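Local coordinates for protein diphthine synthase (Entamoeba histolytica, PDB 3I4T) that probably methylates the modified histidine of elongation factor 2 on the way to diphthamide, using S-adenosylmethionine as methyl donor, at residues R174-I186 with M266-E280. Sequence-based numbering, arbitrary orientation.
Sequences RDNNMHTLVLLDI and MHCLLIPAPQVDDPE
T180 to V182 pair with L269 to I271 as neighbouring antiparallel strands in the mixed sheet of this tetrapyrrole-methylase-family protein, and a polar network extends the contact beyond their ends. T180 and I271 exchange two backbone hydrogen bonds, as do V182 and L269, with V182 N 2.8 Å from L269 O. Branched V182 and I271 suit extended backbone; on the face they share with L269, V182 CG2 meets I271 CD1 at 3.8 Å. The other face carries L181, whose CD1 lies against L270 CD2 and C268 SG. Water 2 links L184 N to H267 O.

Beyond the strands, H179 uses both ring nitrogens, a task that suits histidine. A273 N points straight at H179 ND1, in the ring plane (2.7 Å, 175°), so ND1 must be the acceptor; H179 NE2 then donates, tilted from the planes of both groups, to the syn side of E280 OE2 at 2.9 Å. This bond connects helix 278-284 to the residue just before strand 180-187. The carboxylate also receives Q144 N and a salt bridge from R147, and its OE1 accepts D277 N at the helix start. N177, whose positive phi suits asparagine, closes helix 166-175 in a Schellman motif. Its amide reaches Q275 because chi1 (-164°) swings CG opposite the backbone nitrogen: N177 ND2 donates in its own plane to a lone pair of Q275 OE1 (2.8 Å). P274 CG covers one face of the R174 guanidinium, whose NH1 bonds weakly to P272 O while NE binds V229 O.

Strand 152-154 flanks 180-187 and strand 235-240 flanks 267-271, placing this pair inside the sheet; helix 211-225 covers V182, L184 and L269, and L183 packs on Y146 of the second subunit.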
loop_
_atom_site.group_PDB
_atom_site.type_symbol
_atom_site.label_atom_id
_atom_site.label_comp_id
_atom_site.label_asym_id
_atom_site.label_seq_id
_atom_site.Cartn_x
_atom_site.Cartn_y
_atom_site.Cartn_z
ATOM N N ARG A 174 -11.595 -14.067 -8.939
ATOM C CA ARG A 174 -11.727 -15.421 -8.464
ATOM C C ARG A 174 -11.472 -16.471 -9.543
ATOM O O ARG A 174 -10.700 -17.392 -9.311
ATOM C CB ARG A 174 -13.019 -15.594 -7.657
ATOM C CG ARG A 174 -12.735 -15.207 -6.198
ATOM C CD ARG A 174 -13.913 -15.125 -5.294
ATOM N NE ARG A 174 -14.567 -16.408 -5.072
ATOM C CZ ARG A 174 -14.267 -17.273 -4.109
ATOM N NH1 ARG A 174 -13.291 -17.041 -3.254
ATOM N NH2 ARG A 174 -14.962 -18.388 -4.010
ATOM N N ASP A 175 -12.069 -16.306 -10.726
ATOM C CA ASP A 175 -11.755 -17.138 -11.904
ATOM C C ASP A 175 -10.254 -17.229 -12.175
ATOM O O ASP A 175 -9.766 -18.244 -12.654
ATOM C CB ASP A 175 -12.404 -16.570 -13.177
ATOM C CG ASP A 175 -13.899 -16.724 -13.204
ATOM O OD1 ASP A 175 -14.493 -17.266 -12.238
ATOM O OD2 ASP A 175 -14.491 -16.301 -14.223
ATOM N N ASN A 176 -9.535 -16.150 -11.895
ATOM C CA ASN A 176 -8.091 -16.090 -12.162
ATOM C C ASN A 176 -7.227 -16.228 -10.923
ATOM O O ASN A 176 -6.031 -15.905 -10.944
ATOM C CB ASN A 176 -7.757 -14.809 -12.913
ATOM C CG ASN A 176 -8.444 -14.750 -14.257
ATOM O OD1 ASN A 176 -8.080 -15.490 -15.171
ATOM N ND2 ASN A 176 -9.463 -13.891 -14.378
ATOM N N ASN A 177 -7.851 -16.711 -9.848
ATOM C CA ASN A 177 -7.153 -17.157 -8.634
ATOM C C ASN A 177 -6.453 -16.028 -7.858
ATOM O O ASN A 177 -5.369 -16.238 -7.280
ATOM C CB ASN A 177 -6.200 -18.324 -8.955
ATOM C CG ASN A 177 -5.761 -19.077 -7.718
ATOM O OD1 ASN A 177 -6.531 -19.224 -6.776
ATOM N ND2 ASN A 177 -4.513 -19.554 -7.711
ATOM N N MET A 178 -7.093 -14.853 -7.828
ATOM C CA MET A 178 -6.599 -13.682 -7.093
ATOM C C MET A 178 -7.523 -13.317 -5.938
ATOM O O MET A 178 -8.725 -13.579 -6.009
ATOM C CB MET A 178 -6.465 -12.479 -8.030
ATOM C CG MET A 178 -5.423 -12.676 -9.126
ATOM S SD MET A 178 -5.275 -11.244 -10.210
ATOM C CE MET A 178 -6.432 -11.683 -11.490
ATOM N N HIS A 179 -6.967 -12.723 -4.878
ATOM C CA HIS A 179 -7.772 -12.272 -3.735
ATOM C C HIS A 179 -8.430 -10.940 -4.059
ATOM O O HIS A 179 -7.967 -10.221 -4.941
ATOM C CB HIS A 179 -6.924 -12.115 -2.457
ATOM C CG HIS A 179 -6.088 -13.315 -2.113
ATOM N ND1 HIS A 179 -6.563 -14.608 -2.188
ATOM C CD2 HIS A 179 -4.814 -13.411 -1.661
ATOM C CE1 HIS A 179 -5.608 -15.449 -1.826
ATOM N NE2 HIS A 179 -4.537 -14.747 -1.495
ATOM N N THR A 180 -9.497 -10.605 -3.329
ATOM C CA THR A 180 -10.156 -9.313 -3.480
ATOM C C THR A 180 -10.238 -8.527 -2.167
ATOM O O THR A 180 -10.593 -9.072 -1.111
ATOM C CB THR A 180 -11.590 -9.445 -4.106
ATOM O OG1 THR A 180 -11.542 -10.228 -5.306
ATOM C CG2 THR A 180 -12.170 -8.082 -4.435
ATOM N N LEU A 181 -9.905 -7.239 -2.256
ATOM C CA LEU A 181 -10.178 -6.281 -1.198
ATOM C C LEU A 181 -11.447 -5.542 -1.538
ATOM O O LEU A 181 -11.552 -4.937 -2.604
ATOM C CB LEU A 181 -9.030 -5.278 -1.053
ATOM C CG LEU A 181 -9.260 -4.060 -0.152
ATOM C CD1 LEU A 181 -9.423 -4.467 1.331
ATOM C CD2 LEU A 181 -8.103 -3.093 -0.334
ATOM N N VAL A 182 -12.410 -5.604 -0.623
ATOM C CA VAL A 182 -13.697 -4.956 -0.792
ATOM C C VAL A 182 -13.772 -3.725 0.118
ATOM O O VAL A 182 -13.851 -3.844 1.339
ATOM C CB VAL A 182 -14.847 -5.926 -0.466
ATOM C CG1 VAL A 182 -16.198 -5.280 -0.769
ATOM C CG2 VAL A 182 -14.683 -7.236 -1.231
ATOM N N LEU A 183 -13.713 -2.546 -0.481
ATOM C CA LEU A 183 -13.834 -1.300 0.274
ATOM C C LEU A 183 -15.306 -0.935 0.401
ATOM O O LEU A 183 -16.085 -1.184 -0.507
ATOM C CB LEU A 183 -13.021 -0.182 -0.384
ATOM C CG LEU A 183 -11.500 -0.399 -0.427
ATOM C CD1 LEU A 183 -10.827 0.757 -1.138
ATOM C CD2 LEU A 183 -10.906 -0.569 0.978
ATOM N N LEU A 184 -15.685 -0.384 1.548
ATOM C CA LEU A 184 -17.101 -0.139 1.867
ATOM C C LEU A 184 -17.412 1.360 1.830
ATOM O O LEU A 184 -16.510 2.189 1.920
ATOM C CB LEU A 184 -17.478 -0.749 3.231
ATOM C CG LEU A 184 -17.080 -2.203 3.526
ATOM C CD1 LEU A 184 -17.676 -2.693 4.856
ATOM C CD2 LEU A 184 -17.467 -3.138 2.402
ATOM N N ASP A 185 -18.688 1.687 1.694
ATOM C CA ASP A 185 -19.126 3.048 1.424
ATOM C C ASP A 185 -19.072 3.936 2.660
ATOM O O ASP A 185 -19.091 3.452 3.795
ATOM C CB ASP A 185 -20.552 3.013 0.854
ATOM C CG ASP A 185 -20.912 4.258 0.067
ATOM O OD1 ASP A 185 -20.041 5.121 -0.179
ATOM O OD2 ASP A 185 -22.094 4.368 -0.313
ATOM N N ILE A 186 -18.975 5.240 2.419
ATOM C CA ILE A 186 -18.994 6.257 3.473
ATOM C C ILE A 186 -19.847 7.427 2.985
ATOM O O ILE A 186 -19.433 8.174 2.090
ATOM C CB ILE A 186 -17.564 6.774 3.822
ATOM C CG1 ILE A 186 -16.652 5.625 4.286
ATOM C CG2 ILE A 186 -17.634 7.852 4.896
ATOM C CD1 ILE A 186 -15.155 5.978 4.329
ATOM N N MET A 266 -13.464 1.952 10.873
ATOM C CA MET A 266 -13.757 1.581 9.492
ATOM C C MET A 266 -13.746 0.061 9.305
ATOM O O MET A 266 -12.965 -0.638 9.956
ATOM C CB MET A 266 -12.689 2.211 8.596
ATOM C CG MET A 266 -13.076 2.430 7.133
ATOM S SD MET A 266 -11.862 3.494 6.282
ATOM C CE MET A 266 -12.124 5.058 7.148
ATOM N N HIS A 267 -14.610 -0.441 8.421
ATOM C CA HIS A 267 -14.625 -1.870 8.078
ATOM C C HIS A 267 -14.251 -2.107 6.613
ATOM O O HIS A 267 -14.475 -1.243 5.760
ATOM C CB HIS A 267 -16.008 -2.510 8.280
ATOM C CG HIS A 267 -16.519 -2.504 9.687
ATOM N ND1 HIS A 267 -17.797 -2.924 10.002
ATOM C CD2 HIS A 267 -15.952 -2.122 10.856
ATOM C CE1 HIS A 267 -17.991 -2.807 11.303
ATOM N NE2 HIS A 267 -16.888 -2.318 11.844
ATOM N N CYS A 268 -13.703 -3.292 6.340
ATOM C CA CYS A 268 -13.571 -3.808 4.984
ATOM C C CYS A 268 -13.550 -5.333 4.979
ATOM O O CYS A 268 -13.392 -5.968 6.024
ATOM C CB CYS A 268 -12.322 -3.263 4.285
ATOM S SG CYS A 268 -10.792 -3.825 5.019
ATOM N N LEU A 269 -13.694 -5.902 3.785
ATOM C CA LEU A 269 -13.832 -7.329 3.597
ATOM C C LEU A 269 -12.776 -7.853 2.634
ATOM O O LEU A 269 -12.449 -7.202 1.639
ATOM C CB LEU A 269 -15.226 -7.625 3.026
ATOM C CG LEU A 269 -15.650 -9.083 2.910
ATOM C CD1 LEU A 269 -15.794 -9.709 4.278
ATOM C CD2 LEU A 269 -16.945 -9.177 2.152
ATOM N N LEU A 270 -12.244 -9.030 2.930
ATOM C CA LEU A 270 -11.348 -9.711 2.006
ATOM C C LEU A 270 -11.976 -11.003 1.522
ATOM O O LEU A 270 -12.389 -11.853 2.319
ATOM C CB LEU A 270 -9.990 -9.997 2.642
ATOM C CG LEU A 270 -9.281 -8.886 3.421
ATOM C CD1 LEU A 270 -7.946 -9.419 3.935
ATOM C CD2 LEU A 270 -9.075 -7.630 2.603
ATOM N N ILE A 271 -12.062 -11.131 0.207
ATOM C CA ILE A 271 -12.557 -12.340 -0.397
ATOM C C ILE A 271 -11.381 -13.071 -1.036
ATOM O O ILE A 271 -10.926 -12.697 -2.124
ATOM C CB ILE A 271 -13.673 -12.066 -1.438
ATOM C CG1 ILE A 271 -14.808 -11.248 -0.807
ATOM C CG2 ILE A 271 -14.194 -13.395 -2.004
ATOM C CD1 ILE A 271 -15.869 -10.767 -1.807
ATOM N N PRO A 272 -10.874 -14.110 -0.347
ATOM C CA PRO A 272 -9.725 -14.882 -0.818
ATOM C C PRO A 272 -9.987 -15.508 -2.176
ATOM O O PRO A 272 -11.139 -15.755 -2.508
ATOM C CB PRO A 272 -9.586 -15.988 0.236
ATOM C CG PRO A 272 -10.244 -15.445 1.470
ATOM C CD PRO A 272 -11.342 -14.545 0.986
ATOM N N ALA A 273 -8.932 -15.763 -2.955
ATOM C CA ALA A 273 -9.037 -16.609 -4.163
ATOM C C ALA A 273 -9.565 -18.018 -3.821
ATOM O O ALA A 273 -9.455 -18.447 -2.678
ATOM C CB ALA A 273 -7.675 -16.712 -4.848
ATOM N N PRO A 274 -10.132 -18.744 -4.810
ATOM C CA PRO A 274 -10.541 -20.128 -4.554
ATOM C C PRO A 274 -9.433 -21.050 -4.015
ATOM O O PRO A 274 -9.745 -22.009 -3.320
ATOM C CB PRO A 274 -11.042 -20.596 -5.923
ATOM C CG PRO A 274 -11.602 -19.352 -6.533
ATOM C CD PRO A 274 -10.595 -18.292 -6.139
ATOM N N GLN A 275 -8.160 -20.778 -4.314
ATOM C CA GLN A 275 -7.103 -21.507 -3.608
ATOM C C GLN A 275 -6.196 -20.631 -2.772
ATOM O O GLN A 275 -5.628 -19.630 -3.230
ATOM C CB GLN A 275 -6.320 -22.508 -4.485
ATOM C CG GLN A 275 -5.367 -21.941 -5.481
ATOM C CD GLN A 275 -3.983 -21.593 -4.917
ATOM O OE1 GLN A 275 -3.288 -20.743 -5.477
ATOM N NE2 GLN A 275 -3.582 -22.242 -3.821
ATOM N N VAL A 276 -6.078 -21.040 -1.519
ATOM C CA VAL A 276 -5.324 -20.305 -0.540
ATOM C C VAL A 276 -4.133 -21.175 -0.225
ATOM O O VAL A 276 -4.281 -22.363 -0.011
ATOM C CB VAL A 276 -6.189 -20.051 0.709
ATOM C CG1 VAL A 276 -5.422 -19.234 1.723
ATOM C CG2 VAL A 276 -7.488 -19.361 0.308
ATOM N N ASP A 277 -2.948 -20.582 -0.251
ATOM C CA ASP A 277 -1.732 -21.296 0.088
ATOM C C ASP A 277 -1.786 -21.754 1.552
ATOM O O ASP A 277 -2.369 -21.082 2.393
ATOM C CB ASP A 277 -0.505 -20.408 -0.169
ATOM C CG ASP A 277 -0.320 -20.053 -1.660
ATOM O OD1 ASP A 277 -0.364 -20.948 -2.520
ATOM O OD2 ASP A 277 -0.112 -18.871 -1.985
ATOM N N ASP A 278 -1.178 -22.902 1.841
ATOM C CA ASP A 278 -1.025 -23.394 3.211
ATOM C C ASP A 278 -0.452 -22.340 4.154
ATOM O O ASP A 278 -0.985 -22.157 5.245
ATOM C CB ASP A 278 -0.141 -24.643 3.262
ATOM C CG ASP A 278 -0.815 -25.882 2.714
ATOM O OD1 ASP A 278 -2.006 -25.831 2.297
ATOM O OD2 ASP A 278 -0.124 -26.932 2.702
ATOM N N PRO A 279 0.635 -21.644 3.754
ATOM C CA PRO A 279 1.117 -20.636 4.713
ATOM C C PRO A 279 0.094 -19.528 4.999
ATOM O O PRO A 279 0.046 -19.028 6.116
ATOM C CB PRO A 279 2.384 -20.075 4.044
ATOM C CG PRO A 279 2.821 -21.177 3.090
ATOM C CD PRO A 279 1.547 -21.789 2.598
ATOM N N GLU A 280 -0.732 -19.181 4.014
ATOM C CA GLU A 280 -1.783 -18.175 4.189
ATOM C C GLU A 280 -2.877 -18.692 5.117
ATOM O O GLU A 280 -3.329 -17.978 6.014
ATOM C CB GLU A 280 -2.401 -17.783 2.835
ATOM C CG GLU A 280 -1.468 -17.053 1.840
ATOM C CD GLU A 280 -2.179 -16.710 0.528
ATOM O OE1 GLU A 280 -2.576 -17.644 -0.197
ATOM O OE2 GLU A 280 -2.354 -15.504 0.223
HETATM O O HOH W 1 -11.278 -12.734 -4.761
HETATM O O HOH W 2 -13.743 0.154 3.555
#